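Local coordinates for Old Yellow Enzyme (Pichia, PDB 6AGZ), which is an FMN-dependent oxidoreductase of the Old Yellow Enzyme family that probably carries out the asymmetric reduction of enone compounds, at residues V223-I228 with E270-E275; H106-L111 with L279-I284; S41-T46 with G81-T86; A68-G71 with G76-Q79. One frame throughout, in Å; residues are numbered along the deposited sequence.

Interaction 1: residues V223-I228 with E270-E275; sequences VIDLVI and ERRAKE
Asp225 and Arg272 face each other from two separate helices, 218-231 and 258-274, and even at this closest backbone approach their CA atoms stand 8.9 Å apart. The long arginine covers most of the gap, while the short aspartate holds its carboxylate close to its own helix. Arg272 points its CB toward the other helix and runs extended from CG to NE, which carries the flat head group across. Asp225 starts beside its own backbone N, with CG anti to the carbonyl carbon, and its carboxylate meets the guanidinium at the edge. The two planes are only 10° apart. Two nitrogens grip side-on: Arg272 NE reaches Asp225 OD1 at 2.5 Å, a length so short that its exact value is doubtful, while Arg272 NH2 reaches Asp225 OD2 at 2.8 Å. Both oxygens use their syn lone pairs, and both bonds are nearly straight (173° and 166°). The remaining nitrogen, Arg272 NH1, pairs with Glu268 one turn back, which also takes Arg271 NH2; Arg271 NH1 adds a weak bond to Glu275 OE2 at 3.2 Å. These helices pack outside the TIM barrel, near its surface. A bidentate, nearly coplanar salt bridge fixes the rotation of both head groups; its two N-H donors probably favour the ionised form of Asp225, while Glu268 and Asp225 share the charge of Arg272, joining the helices by electrostatics where little apolar surface meets.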
loop_
_atom_site.group_PDB
_atom_site.type_symbol
_atom_site.label_atom_id
_atom_site.label_comp_id
_atom_site.label_asym_id
_atom_site.label_seq_id
_atom_site.Cartn_x
_atom_site.Cartn_y
_atom_site.Cartn_z
ATOM N N VAL A 223 -15.173 9.955 -12.981
ATOM C CA VAL A 223 -15.477 11.347 -12.654
ATOM C C VAL A 223 -14.233 12.212 -12.813
ATOM O O VAL A 223 -14.280 13.300 -13.400
ATOM C CB VAL A 223 -16.057 11.450 -11.232
ATOM C CG1 VAL A 223 -16.137 12.907 -10.796
ATOM C CG2 VAL A 223 -17.431 10.800 -11.169
ATOM N N ILE A 224 -13.099 11.732 -12.296
ATOM C CA ILE A 224 -11.850 12.486 -12.390
ATOM C C ILE A 224 -11.472 12.721 -13.846
ATOM O O ILE A 224 -11.067 13.826 -14.224
ATOM C CB ILE A 224 -10.725 11.758 -11.630
ATOM C CG1 ILE A 224 -11.018 11.728 -10.130
ATOM C CG2 ILE A 224 -9.386 12.428 -11.889
ATOM C CD1 ILE A 224 -11.223 13.092 -9.524
ATOM N N ASP A 225 -11.602 11.693 -14.688
ATOM C CA ASP A 225 -11.214 11.839 -16.088
ATOM C C ASP A 225 -12.123 12.821 -16.817
ATOM O O ASP A 225 -11.644 13.668 -17.581
ATOM C CB ASP A 225 -11.226 10.476 -16.781
ATOM C CG ASP A 225 -10.136 9.555 -16.270
ATOM O OD1 ASP A 225 -9.153 10.062 -15.689
ATOM O OD2 ASP A 225 -10.258 8.325 -16.453
ATOM N N LEU A 226 -13.437 12.729 -16.589
ATOM C CA LEU A 226 -14.355 13.662 -17.236
ATOM C C LEU A 226 -14.101 15.096 -16.782
ATOM O O LEU A 226 -14.113 16.027 -17.600
ATOM C CB LEU A 226 -15.800 13.252 -16.958
ATOM C CG LEU A 226 -16.334 12.090 -17.799
ATOM C CD1 LEU A 226 -17.640 11.562 -17.227
ATOM C CD2 LEU A 226 -16.522 12.524 -19.245
ATOM N N VAL A 227 -13.857 15.295 -15.484
ATOM C CA VAL A 227 -13.608 16.642 -14.975
ATOM C C VAL A 227 -12.286 17.185 -15.507
ATOM O O VAL A 227 -12.178 18.371 -15.840
ATOM C CB VAL A 227 -13.654 16.645 -13.435
ATOM C CG1 VAL A 227 -13.176 17.978 -12.884
ATOM C CG2 VAL A 227 -15.066 16.355 -12.951
ATOM N N ILE A 228 -11.264 16.331 -15.602
ATOM C CA ILE A 228 -9.985 16.755 -16.168
ATOM C C ILE A 228 -10.163 17.173 -17.620
ATOM O O ILE A 228 -9.625 18.199 -18.058
ATOM C CB ILE A 228 -8.933 15.637 -16.028
ATOM C CG1 ILE A 228 -8.454 15.524 -14.580
ATOM C CG2 ILE A 228 -7.752 15.887 -16.956
ATOM C CD1 ILE A 228 -7.446 14.415 -14.365
ATOM N N GLU A 270 -1.358 8.762 -10.220
ATOM C CA GLU A 270 0.030 8.979 -10.613
ATOM C C GLU A 270 0.280 8.551 -12.054
ATOM O O GLU A 270 1.124 9.142 -12.732
ATOM C CB GLU A 270 0.970 8.233 -9.666
ATOM C CG GLU A 270 2.450 8.451 -9.951
ATOM C CD GLU A 270 2.884 9.887 -9.722
ATOM O OE1 GLU A 270 2.279 10.563 -8.864
ATOM O OE2 GLU A 270 3.829 10.341 -10.401
ATOM N N ARG A 271 -0.433 7.528 -12.535
ATOM C CA ARG A 271 -0.299 7.136 -13.936
ATOM C C ARG A 271 -0.846 8.216 -14.859
ATOM O O ARG A 271 -0.224 8.545 -15.878
ATOM C CB ARG A 271 -1.009 5.805 -14.186
ATOM C CG ARG A 271 -1.055 5.394 -15.654
ATOM C CD ARG A 271 -1.502 3.948 -15.828
ATOM N NE ARG A 271 -2.943 3.783 -15.656
ATOM C CZ ARG A 271 -3.846 4.044 -16.597
ATOM N NH1 ARG A 271 -3.462 4.488 -17.786
ATOM N NH2 ARG A 271 -5.135 3.862 -16.348
ATOM N N ARG A 272 -2.008 8.778 -14.518
ATOM C CA ARG A 272 -2.530 9.904 -15.284
ATOM C C ARG A 272 -1.556 11.073 -15.273
ATOM O O ARG A 272 -1.386 11.760 -16.287
ATOM C CB ARG A 272 -3.891 10.327 -14.731
ATOM C CG ARG A 272 -5.017 9.399 -15.137
ATOM C CD ARG A 272 -6.176 9.451 -14.158
ATOM N NE ARG A 272 -7.307 8.660 -14.634
ATOM C CZ ARG A 272 -7.385 7.337 -14.538
ATOM N NH1 ARG A 272 -6.397 6.649 -13.983
ATOM N NH2 ARG A 272 -8.452 6.699 -15.000
ATOM N N ALA A 273 -0.899 11.310 -14.134
ATOM C CA ALA A 273 0.125 12.348 -14.082
ATOM C C ALA A 273 1.297 12.012 -14.997
ATOM O O ALA A 273 1.851 12.897 -15.660
ATOM C CB ALA A 273 0.600 12.537 -12.644
ATOM N N LYS A 274 1.686 10.735 -15.049
ATOM C CA LYS A 274 2.757 10.306 -15.939
ATOM C C LYS A 274 2.366 10.419 -17.403
ATOM O O LYS A 274 3.250 10.488 -18.262
ATOM C CB LYS A 274 3.167 8.867 -15.624
ATOM C CG LYS A 274 3.933 8.704 -14.323
ATOM C CD LYS A 274 4.256 7.243 -14.058
ATOM C CE LYS A 274 5.154 7.083 -12.843
ATOM N NZ LYS A 274 5.405 5.649 -12.529
ATOM N N GLU A 275 1.069 10.427 -17.706
ATOM C CA GLU A 275 0.591 10.671 -19.059
ATOM C C GLU A 275 0.266 12.142 -19.302
ATOM O O GLU A 275 -0.435 12.464 -20.268
ATOM C CB GLU A 275 -0.625 9.793 -19.354
ATOM C CG GLU A 275 -0.286 8.315 -19.448
ATOM C CD GLU A 275 -1.514 7.429 -19.463
ATOM O OE1 GLU A 275 -2.640 7.969 -19.413
ATOM O OE2 GLU A 275 -1.351 6.193 -19.524
#

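Interaction 2: residues H106-L111 with L279-I284; sequences HISMQL and LAYVSI. With FMN (flavin mononucleotide), chain C.
A hydroxyl pair, Ser108 OG and Tyr281 OH, joins two strands of the barrel that are not neighbours, reaching through its interior where backbones are too far apart to bond. In this eight-stranded TIM barrel strand 106-112 is the third and strand 281-285 the sixth; the nearest CA atoms of the two segments, in Ser108 and Ala280, are 10.2 Å apart. Tyrosine supplies the length. Its CG sits between the backbone N and the carbonyl carbon (chi1 62°), which sends the ring inward, and the small serine on the third strand completes the span: Ser108 OG donates to Tyr281 OH over 3.2 Å, arriving at the ring edge near its plane. The phenol's stronger partner is Glu185 OE1, on strand 183-187 between them, so this buried hydroxyl has two mates. The other oxygen of Glu185 forms a weak hydrogen bond with Gln110 NE2, linking the core to the flavin site. Gln110, whose CG lies anti to the backbone N and whose chain is extended beyond, suits its place because an amide both donates and accepts. A leucine here would probably cost the flavin N3-H and O2 these two bonds and Glu185 its weak one. FMN N3 donates to Gln110 OE1 at 2.9 Å with a bent angle of 141°, whereas Gln110 NE2 gives FMN O2 a straighter bond of 169°, also 2.9 Å long.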
loop_
_atom_site.group_PDB
_atom_site.type_symbol
_atom_site.label_atom_id
_atom_site.label_comp_id
_atom_site.label_asym_id
_atom_site.label_seq_id
_atom_site.Cartn_x
_atom_site.Cartn_y
_atom_site.Cartn_z
ATOM N N HIS A 106 -6.113 32.511 -2.815
ATOM C CA HIS A 106 -6.633 31.626 -3.843
ATOM C C HIS A 106 -7.573 30.623 -3.190
ATOM O O HIS A 106 -7.475 30.342 -1.993
ATOM C CB HIS A 106 -5.494 30.913 -4.580
ATOM C CG HIS A 106 -4.328 31.803 -4.879
ATOM N ND1 HIS A 106 -4.149 32.413 -6.102
ATOM C CD2 HIS A 106 -3.286 32.197 -4.109
ATOM C CE1 HIS A 106 -3.045 33.137 -6.074
ATOM N NE2 HIS A 106 -2.502 33.024 -4.876
ATOM N N ILE A 107 -8.495 30.082 -3.982
ATOM C CA ILE A 107 -9.583 29.283 -3.432
ATOM C C ILE A 107 -9.910 28.121 -4.363
ATOM O O ILE A 107 -9.920 28.268 -5.590
ATOM C CB ILE A 107 -10.829 30.153 -3.158
ATOM C CG1 ILE A 107 -11.904 29.347 -2.427
ATOM C CG2 ILE A 107 -11.369 30.762 -4.449
ATOM C CD1 ILE A 107 -12.998 30.206 -1.835
ATOM N N SER A 108 -10.157 26.959 -3.764
ATOM C CA SER A 108 -10.651 25.776 -4.450
ATOM C C SER A 108 -12.000 25.394 -3.858
ATOM O O SER A 108 -12.239 25.574 -2.662
ATOM C CB SER A 108 -9.669 24.603 -4.314
ATOM O OG SER A 108 -10.263 23.380 -4.716
ATOM N N MET A 109 -12.890 24.877 -4.698
ATOM C CA MET A 109 -14.200 24.419 -4.251
ATOM C C MET A 109 -14.218 22.898 -4.201
ATOM O O MET A 109 -13.908 22.236 -5.198
ATOM C CB MET A 109 -15.318 24.927 -5.161
ATOM C CG MET A 109 -16.627 24.169 -4.956
ATOM S SD MET A 109 -18.069 24.885 -5.765
ATOM C CE MET A 109 -18.475 26.215 -4.640
ATOM N N GLN A 110 -14.581 22.348 -3.046
ATOM C CA GLN A 110 -14.781 20.913 -2.908
ATOM C C GLN A 110 -16.218 20.571 -3.279
ATOM O O GLN A 110 -17.157 21.220 -2.810
ATOM C CB GLN A 110 -14.474 20.447 -1.484
ATOM C CG GLN A 110 -14.441 18.933 -1.342
ATOM C CD GLN A 110 -14.460 18.475 0.103
ATOM O OE1 GLN A 110 -15.283 18.928 0.896
ATOM N NE2 GLN A 110 -13.552 17.571 0.451
ATOM N N LEU A 111 -16.383 19.557 -4.126
ATOM C CA LEU A 111 -17.699 19.119 -4.573
ATOM C C LEU A 111 -18.174 17.951 -3.720
ATOM O O LEU A 111 -17.450 16.965 -3.550
ATOM C CB LEU A 111 -17.673 18.718 -6.048
ATOM C CG LEU A 111 -17.462 19.848 -7.056
ATOM C CD1 LEU A 111 -17.599 19.322 -8.480
ATOM C CD2 LEU A 111 -18.431 20.995 -6.803
ATOM N N LEU A 279 -2.849 16.102 -11.308
ATOM C CA LEU A 279 -3.798 16.841 -10.488
ATOM C C LEU A 279 -3.102 17.996 -9.777
ATOM O O LEU A 279 -1.893 17.963 -9.528
ATOM C CB LEU A 279 -4.458 15.921 -9.459
ATOM C CG LEU A 279 -5.343 14.783 -9.968
ATOM C CD1 LEU A 279 -5.992 14.049 -8.801
ATOM C CD2 LEU A 279 -6.399 15.311 -10.926
ATOM N N ALA A 280 -3.880 19.032 -9.461
ATOM C CA ALA A 280 -3.340 20.153 -8.699
ATOM C C ALA A 280 -2.795 19.682 -7.358
ATOM O O ALA A 280 -1.684 20.050 -6.960
ATOM C CB ALA A 280 -4.414 21.224 -8.505
ATOM N N TYR A 281 -3.559 18.848 -6.654
ATOM C CA TYR A 281 -3.111 18.278 -5.391
ATOM C C TYR A 281 -3.992 17.087 -5.045
ATOM O O TYR A 281 -5.096 16.932 -5.573
ATOM C CB TYR A 281 -3.136 19.313 -4.260
ATOM C CG TYR A 281 -4.510 19.870 -3.945
ATOM C CD1 TYR A 281 -5.004 20.977 -4.624
ATOM C CD2 TYR A 281 -5.306 19.298 -2.960
ATOM C CE1 TYR A 281 -6.255 21.495 -4.335
ATOM C CE2 TYR A 281 -6.558 19.806 -2.665
ATOM C CZ TYR A 281 -7.027 20.905 -3.356
ATOM O OH TYR A 281 -8.272 21.413 -3.068
ATOM N N VAL A 282 -3.479 16.241 -4.155
ATOM C CA VAL A 282 -4.240 15.154 -3.552
ATOM C C VAL A 282 -4.325 15.423 -2.057
ATOM O O VAL A 282 -3.295 15.607 -1.398
ATOM C CB VAL A 282 -3.603 13.780 -3.831
ATOM C CG1 VAL A 282 -4.317 12.696 -3.042
ATOM C CG2 VAL A 282 -3.648 13.468 -5.317
ATOM N N SER A 283 -5.545 15.454 -1.527
ATOM C CA SER A 283 -5.782 15.791 -0.130
ATOM C C SER A 283 -5.956 14.517 0.688
ATOM O O SER A 283 -6.759 13.649 0.331
ATOM C CB SER A 283 -7.016 16.682 0.012
ATOM O OG SER A 283 -7.200 17.075 1.360
ATOM N N ILE A 284 -5.202 14.410 1.781
ATOM C CA ILE A 284 -5.209 13.237 2.640
ATOM C C ILE A 284 -5.342 13.665 4.095
ATOM O O ILE A 284 -4.903 14.749 4.500
ATOM C CB ILE A 284 -3.946 12.360 2.447
ATOM C CG1 ILE A 284 -2.705 13.038 3.029
ATOM C CG2 ILE A 284 -3.732 12.039 0.975
ATOM C CD1 ILE A 284 -1.466 12.171 2.959
HETATM N N1 FMN C . -13.680 17.647 5.401
HETATM C C2 FMN C . -14.118 17.567 4.092
HETATM O O2 FMN C . -13.457 16.946 3.260
HETATM N N3 FMN C . -15.296 18.177 3.714
HETATM C C4 FMN C . -16.038 18.872 4.645
HETATM O O4 FMN C . -17.090 19.419 4.317
HETATM C C4A FMN C . -15.599 18.954 5.960
HETATM N N5 FMN C . -16.344 19.647 6.886
HETATM C C5A FMN C . -15.913 19.736 8.192
HETATM C C6 FMN C . -16.671 20.439 9.120
HETATM C C7 FMN C . -16.246 20.532 10.439
HETATM C C7M FMN C . -17.063 21.293 11.439
HETATM C C8 FMN C . -15.062 19.922 10.831
HETATM C C8M FMN C . -14.601 20.022 12.255
HETATM C C9 FMN C . -14.307 19.218 9.903
HETATM C C9A FMN C . -14.728 19.123 8.579
HETATM N N10 FMN C . -13.979 18.422 7.651
HETATM C C10 FMN C . -14.416 18.338 6.341
HETATM C "C1'" FMN C . -12.690 17.767 8.060
HETATM C "C2'" FMN C . -11.588 18.827 7.982
HETATM O "O2'" FMN C . -11.465 19.272 6.648
HETATM C "C3'" FMN C . -10.235 18.332 8.491
HETATM O "O3'" FMN C . -9.766 17.282 7.676
HETATM C "C4'" FMN C . -10.331 17.867 9.941
HETATM O "O4'" FMN C . -11.024 18.831 10.702
HETATM C "C5'" FMN C . -8.956 17.657 10.561
HETATM O "O5'" FMN C . -8.193 18.836 10.430
HETATM P P FMN C . -7.866 19.734 11.725
HETATM O O1P FMN C . -7.257 18.855 12.792
HETATM O O2P FMN C . -6.890 20.826 11.358
HETATM O O3P FMN C . -9.146 20.351 12.232
#

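Interaction 3: residues S41-T46 with G81-T86; sequences SDFVAT and GPMIYT
Phe43 brings its CB within 3.2 Å of Gly81 O, and its own CA makes a CA-H...O contact with the same oxygen, which is buried and has no conventional partner in the model. With CG anti to the carbonyl carbon and beside the backbone N (chi1 -43°), the ring turns its edge to this carbonyl: CD1 also lies 3.2 Å from Gly81 O. On the other side of the ring CD2 meets Met83 CE at 3.8 Å, where the flexible thioether bends at chi3 to follow the aromatic. Both segments belong to loops that follow the first two strands of the TIM barrel and lead into its helices, Thr46 and Thr86 serving as N-caps. Farther out, CE1 approaches Tyr78 O (3.3 Å) and CZ touches Leu77 CD2 (3.7 Å), while Ser41 O stands over the centre of one face. With a serine here, the space between Gly81, Met83 and Leu77 would probably be left poorly filled. Back at the main chain, a water lies 2.8 Å from Phe43 O, to which it can donate, and accepts from Met83 N.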
loop_
_atom_site.group_PDB
_atom_site.type_symbol
_atom_site.label_atom_id
_atom_site.label_comp_id
_atom_site.label_asym_id
_atom_site.label_seq_id
_atom_site.Cartn_x
_atom_site.Cartn_y
_atom_site.Cartn_z
ATOM N N SER A 41 -31.696 28.532 3.105
ATOM C CA SER A 41 -32.457 27.308 2.875
ATOM C C SER A 41 -32.541 26.977 1.392
ATOM O O SER A 41 -32.814 25.825 1.036
ATOM C CB SER A 41 -33.860 27.433 3.471
ATOM O OG SER A 41 -34.645 28.361 2.744
ATOM N N ASP A 42 -32.307 27.963 0.526
ATOM C CA ASP A 42 -32.205 27.776 -0.913
ATOM C C ASP A 42 -30.831 27.288 -1.349
ATOM O O ASP A 42 -30.601 27.139 -2.556
ATOM C CB ASP A 42 -32.527 29.089 -1.630
ATOM C CG ASP A 42 -33.802 29.016 -2.435
ATOM O OD1 ASP A 42 -34.553 28.033 -2.269
ATOM O OD2 ASP A 42 -34.054 29.944 -3.232
ATOM N N PHE A 43 -29.920 27.056 -0.399
ATOM C CA PHE A 43 -28.545 26.632 -0.672
ATOM C C PHE A 43 -27.762 27.711 -1.423
ATOM O O PHE A 43 -26.944 27.410 -2.293
ATOM C CB PHE A 43 -28.503 25.300 -1.429
ATOM C CG PHE A 43 -29.473 24.279 -0.908
ATOM C CD1 PHE A 43 -29.289 23.694 0.334
ATOM C CD2 PHE A 43 -30.573 23.906 -1.662
ATOM C CE1 PHE A 43 -30.184 22.756 0.815
ATOM C CE2 PHE A 43 -31.471 22.969 -1.189
ATOM C CZ PHE A 43 -31.277 22.393 0.051
ATOM N N VAL A 44 -28.006 28.974 -1.075
ATOM C CA VAL A 44 -27.326 30.114 -1.678
ATOM C C VAL A 44 -26.338 30.681 -0.667
ATOM O O VAL A 44 -26.658 30.819 0.520
ATOM C CB VAL A 44 -28.330 31.193 -2.131
ATOM C CG1 VAL A 44 -27.610 32.351 -2.807
ATOM C CG2 VAL A 44 -29.373 30.590 -3.063
ATOM N N ALA A 45 -25.136 31.008 -1.139
ATOM C CA ALA A 45 -24.118 31.580 -0.269
ATOM C C ALA A 45 -24.553 32.954 0.230
ATOM O O ALA A 45 -25.252 33.700 -0.462
ATOM C CB ALA A 45 -22.782 31.684 -1.003
ATOM N N THR A 46 -24.124 33.290 1.441
ATOM C CA THR A 46 -24.598 34.477 2.134
ATOM C C THR A 46 -23.479 35.492 2.332
ATOM O O THR A 46 -22.291 35.187 2.185
ATOM C CB THR A 46 -25.205 34.111 3.493
ATOM O OG1 THR A 46 -24.240 33.392 4.272
ATOM C CG2 THR A 46 -26.444 33.247 3.307
ATOM N N GLY A 81 -27.082 23.712 3.356
ATOM C CA GLY A 81 -25.827 23.372 2.725
ATOM C C GLY A 81 -25.579 24.217 1.496
ATOM O O GLY A 81 -26.432 24.995 1.044
ATOM N N PRO A 82 -24.381 24.086 0.934
ATOM C CA PRO A 82 -24.025 24.862 -0.257
ATOM C C PRO A 82 -24.313 24.114 -1.553
ATOM O O PRO A 82 -24.414 22.886 -1.591
ATOM C CB PRO A 82 -22.512 25.090 -0.086
ATOM C CG PRO A 82 -22.086 24.226 1.111
ATOM C CD PRO A 82 -23.232 23.321 1.437
ATOM N N MET A 83 -24.427 24.889 -2.632
ATOM C CA MET A 83 -24.681 24.327 -3.951
ATOM C C MET A 83 -24.135 25.272 -5.013
ATOM O O MET A 83 -24.091 26.490 -4.818
ATOM C CB MET A 83 -26.177 24.067 -4.174
ATOM C CG MET A 83 -26.474 23.118 -5.326
ATOM S SD MET A 83 -28.235 22.782 -5.544
ATOM C CE MET A 83 -28.584 21.824 -4.072
ATOM N N ILE A 84 -23.701 24.694 -6.133
ATOM C CA ILE A 84 -23.109 25.442 -7.240
ATOM C C ILE A 84 -23.924 25.171 -8.505
ATOM O O ILE A 84 -23.389 25.134 -9.619
ATOM C CB ILE A 84 -21.614 25.076 -7.397
ATOM C CG1 ILE A 84 -20.888 26.021 -8.367
ATOM C CG2 ILE A 84 -21.439 23.600 -7.771
ATOM C CD1 ILE A 84 -20.440 27.322 -7.742
ATOM N N TYR A 85 -25.235 24.984 -8.342
ATOM C CA TYR A 85 -26.089 24.474 -9.412
ATOM C C TYR A 85 -26.856 25.572 -10.147
ATOM O O TYR A 85 -26.716 25.715 -11.365
ATOM C CB TYR A 85 -27.057 23.436 -8.833
ATOM C CG TYR A 85 -27.869 22.689 -9.863
ATOM C CD1 TYR A 85 -27.278 21.747 -10.693
ATOM C CD2 TYR A 85 -29.233 22.913 -9.993
ATOM C CE1 TYR A 85 -28.019 21.058 -11.633
ATOM C CE2 TYR A 85 -29.983 22.228 -10.926
ATOM C CZ TYR A 85 -29.371 21.303 -11.743
ATOM O OH TYR A 85 -30.115 20.618 -12.676
ATOM N N THR A 86 -27.670 26.350 -9.435
ATOM C CA THR A 86 -28.501 27.343 -10.100
ATOM C C THR A 86 -27.687 28.592 -10.439
ATOM O O THR A 86 -26.552 28.771 -9.989
ATOM C CB THR A 86 -29.702 27.720 -9.232
ATOM O OG1 THR A 86 -29.259 28.466 -8.092
ATOM C CG2 THR A 86 -30.432 26.470 -8.761
HETATM O O HOH W 1 -24.215 27.834 -1.746
#

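Interaction 4: residues A68-G71 with G76-Q79; sequences ATFG and GLYQ. With FMN (flavin mononucleotide), chain C.
Phe70 N, hydrogen-bonded to Pro82 O, fixes the backbone from which the Phe70 ring reaches across to Gly76, Leu77 and Tyr78. No hydrogen bond joins the two segments; the ring does the work. Its CG is anti to the carbonyl carbon and beside the backbone N, turning the flat group toward the returning chain. Gly76 CA sits over one face, 3.7 Å from the ring centroid of Phe70 and 11° off the normal, a CH-pi contact. Glycine suits this place: a CB would crowd Phe70 CD2 and, with Leu77 as it stands, clash with Leu77 CD2. The peptide bond between Gly76 and Leu77 is cis, a sharp change of course. Leu77 then brings CD2 to Phe70 CD2 at 3.8 Å, and Phe70 CZ lies 3.4 Å from Tyr78 N. At the start of segment 68-71, Ala68 CB lies 3.2 Å from FMN O4, where a small side chain lets the flavin come close. The loop thus folds back beside the end of barrel strand 63-70. Trp112, ending the adjoining strand 106-112, meets Phe70 with ring planes about 15° apart and Tyr78 at about 65°; Tyr78 OH bonds to Ala117 O, and Leu77 packs against Leu122 and Leu123 of helix 120-125.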
loop_
_atom_site.group_PDB
_atom_site.type_symbol
_atom_site.label_atom_id
_atom_site.label_comp_id
_atom_site.label_asym_id
_atom_site.label_seq_id
_atom_site.Cartn_x
_atom_site.Cartn_y
_atom_site.Cartn_z
ATOM N N ALA A 68 -17.711 21.731 1.708
ATOM C CA ALA A 68 -18.175 20.771 0.716
ATOM C C ALA A 68 -19.499 21.226 0.112
ATOM O O ALA A 68 -20.471 21.477 0.830
ATOM C CB ALA A 68 -18.319 19.393 1.355
ATOM N N THR A 69 -19.528 21.334 -1.213
ATOM C CA THR A 69 -20.615 21.983 -1.933
ATOM C C THR A 69 -21.304 20.979 -2.845
ATOM O O THR A 69 -20.641 20.283 -3.622
ATOM C CB THR A 69 -20.085 23.168 -2.750
ATOM O OG1 THR A 69 -19.576 24.173 -1.863
ATOM C CG2 THR A 69 -21.181 23.766 -3.610
ATOM N N PHE A 70 -22.631 20.910 -2.749
ATOM C CA PHE A 70 -23.404 20.016 -3.601
ATOM C C PHE A 70 -23.272 20.426 -5.063
ATOM O O PHE A 70 -23.435 21.599 -5.409
ATOM C CB PHE A 70 -24.877 20.031 -3.186
ATOM C CG PHE A 70 -25.111 19.683 -1.743
ATOM C CD1 PHE A 70 -24.410 18.652 -1.140
ATOM C CD2 PHE A 70 -26.036 20.389 -0.988
ATOM C CE1 PHE A 70 -24.626 18.332 0.189
ATOM C CE2 PHE A 70 -26.255 20.076 0.340
ATOM C CZ PHE A 70 -25.550 19.046 0.930
ATOM N N GLY A 71 -22.976 19.450 -5.924
ATOM C CA GLY A 71 -22.910 19.727 -7.348
ATOM C C GLY A 71 -24.269 19.856 -7.998
ATOM O O GLY A 71 -24.410 20.544 -9.015
ATOM N N GLY A 76 -27.207 16.207 -2.784
ATOM C CA GLY A 76 -27.457 16.488 -1.381
ATOM C C GLY A 76 -28.318 15.442 -0.698
ATOM O O GLY A 76 -28.328 14.281 -1.110
ATOM N N LEU A 77 -29.041 15.840 0.347
ATOM C CA LEU A 77 -29.055 17.223 0.820
ATOM C C LEU A 77 -28.947 17.322 2.340
ATOM O O LEU A 77 -29.366 16.422 3.066
ATOM C CB LEU A 77 -30.338 17.931 0.371
ATOM C CG LEU A 77 -30.575 18.253 -1.106
ATOM C CD1 LEU A 77 -32.038 18.594 -1.334
ATOM C CD2 LEU A 77 -29.685 19.402 -1.545
ATOM N N TYR A 78 -28.373 18.429 2.806
ATOM C CA TYR A 78 -28.469 18.864 4.190
ATOM C C TYR A 78 -29.042 20.273 4.205
ATOM O O TYR A 78 -28.788 21.067 3.294
ATOM C CB TYR A 78 -27.106 18.851 4.899
ATOM C CG TYR A 78 -26.514 17.475 5.111
ATOM C CD1 TYR A 78 -27.313 16.400 5.478
ATOM C CD2 TYR A 78 -25.152 17.255 4.949
ATOM C CE1 TYR A 78 -26.771 15.142 5.674
ATOM C CE2 TYR A 78 -24.602 16.003 5.142
ATOM C CZ TYR A 78 -25.415 14.950 5.504
ATOM O OH TYR A 78 -24.870 13.703 5.697
ATOM N N GLN A 79 -29.829 20.582 5.232
ATOM C CA GLN A 79 -30.447 21.899 5.297
ATOM C C GLN A 79 -29.379 22.980 5.413
ATOM O O GLN A 79 -28.430 22.856 6.196
ATOM C CB GLN A 79 -31.435 21.979 6.466
ATOM C CG GLN A 79 -30.851 21.673 7.832
ATOM C CD GLN A 79 -31.912 21.636 8.915
ATOM O OE1 GLN A 79 -32.741 22.541 9.019
ATOM N NE2 GLN A 79 -31.894 20.583 9.726
HETATM N N1 FMN C . -13.680 17.647 5.401
HETATM C C2 FMN C . -14.118 17.567 4.092
HETATM O O2 FMN C . -13.457 16.946 3.260
HETATM N N3 FMN C . -15.296 18.177 3.714
HETATM C C4 FMN C . -16.038 18.872 4.645
HETATM O O4 FMN C . -17.090 19.419 4.317
HETATM C C4A FMN C . -15.599 18.954 5.960
HETATM N N5 FMN C . -16.344 19.647 6.886
HETATM C C5A FMN C . -15.913 19.736 8.192
HETATM C C6 FMN C . -16.671 20.439 9.120
HETATM C C7 FMN C . -16.246 20.532 10.439
HETATM C C7M FMN C . -17.063 21.293 11.439
HETATM C C8 FMN C . -15.062 19.922 10.831
HETATM C C8M FMN C . -14.601 20.022 12.255
HETATM C C9 FMN C . -14.307 19.218 9.903
HETATM C C9A FMN C . -14.728 19.123 8.579
HETATM N N10 FMN C . -13.979 18.422 7.651
HETATM C C10 FMN C . -14.416 18.338 6.341
HETATM C "C1'" FMN C . -12.690 17.767 8.060
HETATM C "C2'" FMN C . -11.588 18.827 7.982
HETATM O "O2'" FMN C . -11.465 19.272 6.648
HETATM C "C3'" FMN C . -10.235 18.332 8.491
HETATM O "O3'" FMN C . -9.766 17.282 7.676
HETATM C "C4'" FMN C . -10.331 17.867 9.941
HETATM O "O4'" FMN C . -11.024 18.831 10.702
HETATM C "C5'" FMN C . -8.956 17.657 10.561
HETATM O "O5'" FMN C . -8.193 18.836 10.430
HETATM P P FMN C . -7.866 19.734 11.725
HETATM O O1P FMN C . -7.257 18.855 12.792
HETATM O O2P FMN C . -6.890 20.826 11.358
HETATM O O3P FMN C . -9.146 20.351 12.232
#

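Overall arrangement
From the N terminus, residues 41-46 open interaction 3, and interaction 4 both opens and closes before 81-86 complete it: a short loop within a longer one. Pro82 and Ile84 bond to the backbone of Phe70, joining the two. Interaction 2 begins only afterwards, on strand 106-112, and closes on 279-284, 168 residues on from the end of 106-111; interaction 1 lies wholly between its ends, so no contacts cross. Strands 63-70 and 106-112 are neighbours, bringing interactions 2 and 4 to the same flavin, while Ile84 of interaction 3 packs on Met109. Ile228 touching Leu279 connects helix 218-231 of interaction 1 to segment 279-284 of interaction 2.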